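Local coordinates for protein pilin (PDB 6T8S) that serves as the major pilin PilA1 of Clostridioides difficile, the subunit that presumably polymerises into type IV pili on the cell surface, at residues S32-S35 against K39-V42; T48-L53 against S59-A64. One frame throughout, in Å; residues are numbered along the deposited sequence.

Interaction 1: S32-S35 against K39-V42; sequences SYYS and KIPV
Tyr33 and Tyr34 lie near the C-terminal end of helix 9-37, the long N-terminal helix of the type IV pilin fold. They receive the chain as it turns back at 39-42 and heads into the loop before the sheet.

Two CH-pi contacts join the rings to the returning chain. Pro41 lays its CB over one face of the Tyr33 ring, 3.6 Å from the ring centroid and displaced toward the rim on the CD1 side. The proline ring and the tyrosine side chain run past each other in opposite directions. Ile40 CD1 stands almost exactly over the middle of the Tyr34 ring, 3.7 Å from its centroid and 3° from the normal. Ile40 CB points away from the helix, but with CG1 beside the backbone N (chi1 -66°) the second torsion, near -60°, turns CD1 back over the Tyr34 ring.

The carbonyl O of Lys39 makes two contacts with the tyrosines. Lys39 O lies at the edge of the Tyr33 ring, near the ring plane, 3.4 Å from Tyr33 CE1. Lys39 O also accepts a CA-H...O contact from Tyr34 CA at 3.5 Å. No direct hydrogen bond joins the two segments. Thr37 OG1 bridges the turn instead, hydrogen-bonded to both Tyr33 O and Lys39 N.

The extended Lys39 side chain passes obliquely across the CE1 and OH end of Tyr33, with Lys39 CE 3.5 Å from Tyr33 OH. Tyr33 OH hydrogen-bonds a water at 2.8 Å, and the water accepts from Val42 N at 3.2 Å.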
loop_
_atom_site.group_PDB
_atom_site.type_symbol
_atom_site.label_atom_id
_atom_site.label_comp_id
_atom_site.label_asym_id
_atom_site.label_seq_id
_atom_site.Cartn_x
_atom_site.Cartn_y
_atom_site.Cartn_z
ATOM N N SER A 32 -9.359 3.267 12.831
ATOM C CA SER A 32 -10.612 2.903 13.552
ATOM C C SER A 32 -10.445 1.538 14.230
ATOM O O SER A 32 -10.628 1.443 15.467
ATOM C CB SER A 32 -11.806 2.877 12.635
ATOM O OG SER A 32 -12.231 4.179 12.286
ATOM N N TYR A 33 -10.123 0.514 13.440
ATOM C CA TYR A 33 -9.892 -0.868 13.934
ATOM C C TYR A 33 -8.878 -0.808 15.081
ATOM O O TYR A 33 -9.122 -1.423 16.129
ATOM C CB TYR A 33 -9.445 -1.767 12.778
ATOM C CG TYR A 33 -9.162 -3.211 13.126
ATOM C CD1 TYR A 33 -8.070 -3.562 13.905
ATOM C CD2 TYR A 33 -9.947 -4.231 12.625
ATOM C CE1 TYR A 33 -7.788 -4.887 14.201
ATOM C CE2 TYR A 33 -9.673 -5.564 12.903
ATOM C CZ TYR A 33 -8.583 -5.892 13.690
ATOM O OH TYR A 33 -8.295 -7.195 13.992
ATOM N N TYR A 34 -7.762 -0.107 14.887
ATOM C CA TYR A 34 -6.653 -0.039 15.874
ATOM C C TYR A 34 -7.173 0.596 17.172
ATOM O O TYR A 34 -6.929 0.047 18.272
ATOM C CB TYR A 34 -5.472 0.741 15.300
ATOM C CG TYR A 34 -4.242 0.773 16.170
ATOM C CD1 TYR A 34 -3.924 -0.274 17.020
ATOM C CD2 TYR A 34 -3.370 1.840 16.104
ATOM C CE1 TYR A 34 -2.778 -0.255 17.796
ATOM C CE2 TYR A 34 -2.215 1.877 16.867
ATOM C CZ TYR A 34 -1.921 0.829 17.722
ATOM O OH TYR A 34 -0.785 0.878 18.472
ATOM N N SER A 35 -7.914 1.698 17.051
ATOM C CA SER A 35 -8.510 2.404 18.218
ATOM C C SER A 35 -9.487 1.481 18.960
ATOM O O SER A 35 -9.517 1.528 20.212
ATOM C CB SER A 35 -9.174 3.692 17.814
ATOM O OG SER A 35 -9.597 4.384 18.989
ATOM N N LYS A 39 -5.204 -3.379 18.618
ATOM C CA LYS A 39 -4.248 -4.188 17.825
ATOM C C LYS A 39 -4.285 -3.725 16.369
ATOM O O LYS A 39 -5.350 -3.303 15.885
ATOM C CB LYS A 39 -4.487 -5.686 18.026
ATOM C CG LYS A 39 -5.762 -6.269 17.449
ATOM C CD LYS A 39 -5.949 -7.730 17.840
ATOM C CE LYS A 39 -7.035 -8.435 17.051
ATOM N NZ LYS A 39 -6.820 -9.903 17.016
ATOM N N ILE A 40 -3.115 -3.748 15.738
ATOM C CA ILE A 40 -2.912 -3.431 14.297
ATOM C C ILE A 40 -3.701 -4.448 13.476
ATOM O O ILE A 40 -3.557 -5.646 13.698
ATOM C CB ILE A 40 -1.391 -3.467 14.020
ATOM C CG1 ILE A 40 -0.665 -2.350 14.777
ATOM C CG2 ILE A 40 -1.081 -3.425 12.543
ATOM C CD1 ILE A 40 -1.092 -0.957 14.382
ATOM N N PRO A 41 -4.563 -4.023 12.520
ATOM C CA PRO A 41 -5.272 -4.957 11.653
ATOM C C PRO A 41 -4.300 -5.570 10.636
ATOM O O PRO A 41 -3.643 -4.826 9.940
ATOM C CB PRO A 41 -6.309 -4.109 10.912
ATOM C CG PRO A 41 -5.688 -2.728 10.906
ATOM C CD PRO A 41 -4.897 -2.627 12.200
ATOM N N VAL A 42 -4.243 -6.896 10.571
ATOM C CA VAL A 42 -3.375 -7.593 9.581
ATOM C C VAL A 42 -4.206 -8.619 8.827
ATOM O O VAL A 42 -5.151 -9.183 9.402
ATOM C CB VAL A 42 -2.156 -8.242 10.253
ATOM C CG1 VAL A 42 -1.231 -7.202 10.845
ATOM C CG2 VAL A 42 -2.577 -9.264 11.290
HETATM O O HOH W 1 -5.893 -8.285 12.916
#

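Interaction 2: T48-L53 against S59-A64; sequences TGLSVL and SLPDKA
Leu60 pushes its forked end against Leu50 and Ser51, where a 3-10 turn begins, with Leu53 N hydrogen-bonded to Leu50 O at 2.9 Å. The two methyls of Leu60 divide the surface of this bend. Leu60 CD2 sits against Leu50 O at 3.3 Å and also faces Leu50 CB and, more loosely, Leu53 CB. Leu60 CD1 rests on the backbone of Ser51, 3.7 Å from Ser51 CA.

The bump in the other direction is Leu50. Its CG lies beside the backbone N and anti to the carbonyl carbon (chi1 -62°), CD1 continues extended (chi2 175°), and the branch reaches across to Pro61. There Leu50 CD1 meets Pro61 O at 3.4 Å and Pro61 CB at 4.2 Å. The leucine and the proline ring cross at about a right angle. Leu60 thus meets Leu50 and, more loosely, Leu53, while Leu50 reaches on to Pro61. Both Leu50 and Leu60 touch backbone carbonyls as well as carbon.

No direct hydrogen bond spans the segments. One water fills that role: it accepts from Leu50 N at 2.9 Å and donates to Pro61 O at 2.7 Å.

Leu50 also packs on Tyr70 and Leu72 of strand 70-75 and on Val26 of helix 9-37. This is a loop-to-loop contact in the connection between the long N-terminal helix and the antiparallel sheet, the segment known as the αβ-loop in the type IV pilin fold.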
loop_
_atom_site.group_PDB
_atom_site.type_symbol
_atom_site.label_atom_id
_atom_site.label_comp_id
_atom_site.label_asym_id
_atom_site.label_seq_id
_atom_site.Cartn_x
_atom_site.Cartn_y
_atom_site.Cartn_z
ATOM N N THR A 48 -4.554 -13.119 1.113
ATOM C CA THR A 48 -4.464 -11.745 0.569
ATOM C C THR A 48 -5.771 -11.018 0.915
ATOM O O THR A 48 -6.693 -11.671 1.450
ATOM C CB THR A 48 -4.144 -11.781 -0.930
ATOM O OG1 THR A 48 -5.251 -12.336 -1.637
ATOM C CG2 THR A 48 -2.911 -12.599 -1.245
ATOM N N GLY A 49 -5.836 -9.714 0.642
ATOM C CA GLY A 49 -7.092 -8.946 0.720
ATOM C C GLY A 49 -7.260 -8.225 2.051
ATOM O O GLY A 49 -6.422 -8.382 2.946
ATOM N N LEU A 50 -8.321 -7.425 2.148
ATOM C CA LEU A 50 -8.546 -6.450 3.247
ATOM C C LEU A 50 -9.804 -6.816 4.040
ATOM O O LEU A 50 -10.324 -5.942 4.758
ATOM C CB LEU A 50 -8.688 -5.066 2.606
ATOM C CG LEU A 50 -7.457 -4.591 1.839
ATOM C CD1 LEU A 50 -7.719 -3.267 1.144
ATOM C CD2 LEU A 50 -6.256 -4.496 2.765
ATOM N N SER A 51 -10.260 -8.069 3.994
ATOM C CA SER A 51 -11.514 -8.476 4.684
ATOM C C SER A 51 -11.403 -8.266 6.208
ATOM O O SER A 51 -12.477 -8.115 6.856
ATOM C CB SER A 51 -11.911 -9.892 4.305
ATOM O OG SER A 51 -11.015 -10.800 4.904
ATOM N N VAL A 52 -10.188 -8.206 6.780
ATOM C CA VAL A 52 -9.976 -7.864 8.221
ATOM C C VAL A 52 -10.658 -6.517 8.542
ATOM O O VAL A 52 -11.141 -6.349 9.689
ATOM C CB VAL A 52 -8.479 -7.855 8.596
ATOM C CG1 VAL A 52 -7.711 -6.752 7.888
ATOM C CG2 VAL A 52 -8.259 -7.766 10.100
ATOM N N LEU A 53 -10.748 -5.601 7.574
ATOM C CA LEU A 53 -11.368 -4.252 7.779
ATOM C C LEU A 53 -12.841 -4.213 7.347
ATOM O O LEU A 53 -13.400 -3.091 7.303
ATOM C CB LEU A 53 -10.571 -3.213 6.989
ATOM C CG LEU A 53 -9.119 -2.992 7.400
ATOM C CD1 LEU A 53 -8.497 -1.921 6.523
ATOM C CD2 LEU A 53 -8.996 -2.596 8.862
ATOM N N SER A 59 -17.245 -0.693 0.959
ATOM C CA SER A 59 -16.703 -1.461 -0.188
ATOM C C SER A 59 -15.194 -1.649 -0.014
ATOM O O SER A 59 -14.491 -0.643 0.100
ATOM C CB SER A 59 -17.043 -0.771 -1.476
ATOM O OG SER A 59 -16.929 -1.686 -2.554
ATOM N N LEU A 60 -14.717 -2.894 -0.001
ATOM C CA LEU A 60 -13.270 -3.196 0.192
ATOM C C LEU A 60 -12.537 -3.027 -1.131
ATOM O O LEU A 60 -12.911 -3.653 -2.116
ATOM C CB LEU A 60 -13.098 -4.628 0.699
ATOM C CG LEU A 60 -13.521 -4.877 2.139
ATOM C CD1 LEU A 60 -13.541 -6.372 2.435
ATOM C CD2 LEU A 60 -12.616 -4.144 3.104
ATOM N N PRO A 61 -11.487 -2.179 -1.201
ATOM C CA PRO A 61 -10.577 -2.183 -2.344
ATOM C C PRO A 61 -9.975 -3.589 -2.480
ATOM O O PRO A 61 -9.722 -4.215 -1.468
ATOM C CB PRO A 61 -9.516 -1.140 -1.983
ATOM C CG PRO A 61 -10.217 -0.235 -1.000
ATOM C CD PRO A 61 -11.127 -1.156 -0.211
ATOM N N ASP A 62 -9.782 -4.044 -3.719
ATOM C CA ASP A 62 -9.335 -5.423 -4.054
ATOM C C ASP A 62 -7.945 -5.350 -4.704
ATOM O O ASP A 62 -6.983 -5.911 -4.137
ATOM C CB ASP A 62 -10.371 -6.097 -4.960
ATOM C CG ASP A 62 -9.977 -7.487 -5.431
ATOM O OD1 ASP A 62 -9.386 -8.232 -4.631
ATOM O OD2 ASP A 62 -10.254 -7.803 -6.600
ATOM N N LYS A 63 -7.850 -4.672 -5.845
ATOM C CA LYS A 63 -6.594 -4.556 -6.629
ATOM C C LYS A 63 -6.292 -3.076 -6.854
ATOM O O LYS A 63 -7.247 -2.276 -7.019
ATOM C CB LYS A 63 -6.710 -5.234 -7.994
ATOM C CG LYS A 63 -6.818 -6.751 -7.968
ATOM C CD LYS A 63 -7.053 -7.356 -9.348
ATOM C CE LYS A 63 -5.950 -7.065 -10.352
ATOM N NZ LYS A 63 -4.698 -7.795 -10.031
ATOM N N ALA A 64 -5.011 -2.742 -6.888
ATOM C CA ALA A 64 -4.521 -1.388 -7.212
ATOM C C ALA A 64 -4.613 -1.172 -8.726
ATOM O O ALA A 64 -4.383 -2.122 -9.488
ATOM C CB ALA A 64 -3.121 -1.223 -6.693
HETATM O O HOH W 2 -9.591 -6.707 -0.400
#

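Interactions 1 and 2 follow one another along the chain, with their centres about 15 Å apart. They meet at the first loop segment of interaction 2. Leu53 CD2 touches Pro41 CB at 3.7 Å and Tyr33 CB at 4.0 Å. Next to it, Val52 O lies 3.6 Å from Tyr33 CE2, and Val52 CG2 lies 3.5 Å from Val42 O. Val52 and Leu53 therefore pack on both halves of interaction 1, helix and returning loop, while Leu50 and Leu53 face Leu60 in interaction 2. Interaction 1 joins the end of helix 9-37 to the start of the connection to strand 70-75; interaction 2 joins two parts of that connection. Interaction 1 is nearer the surface, and interaction 2 is partly buried.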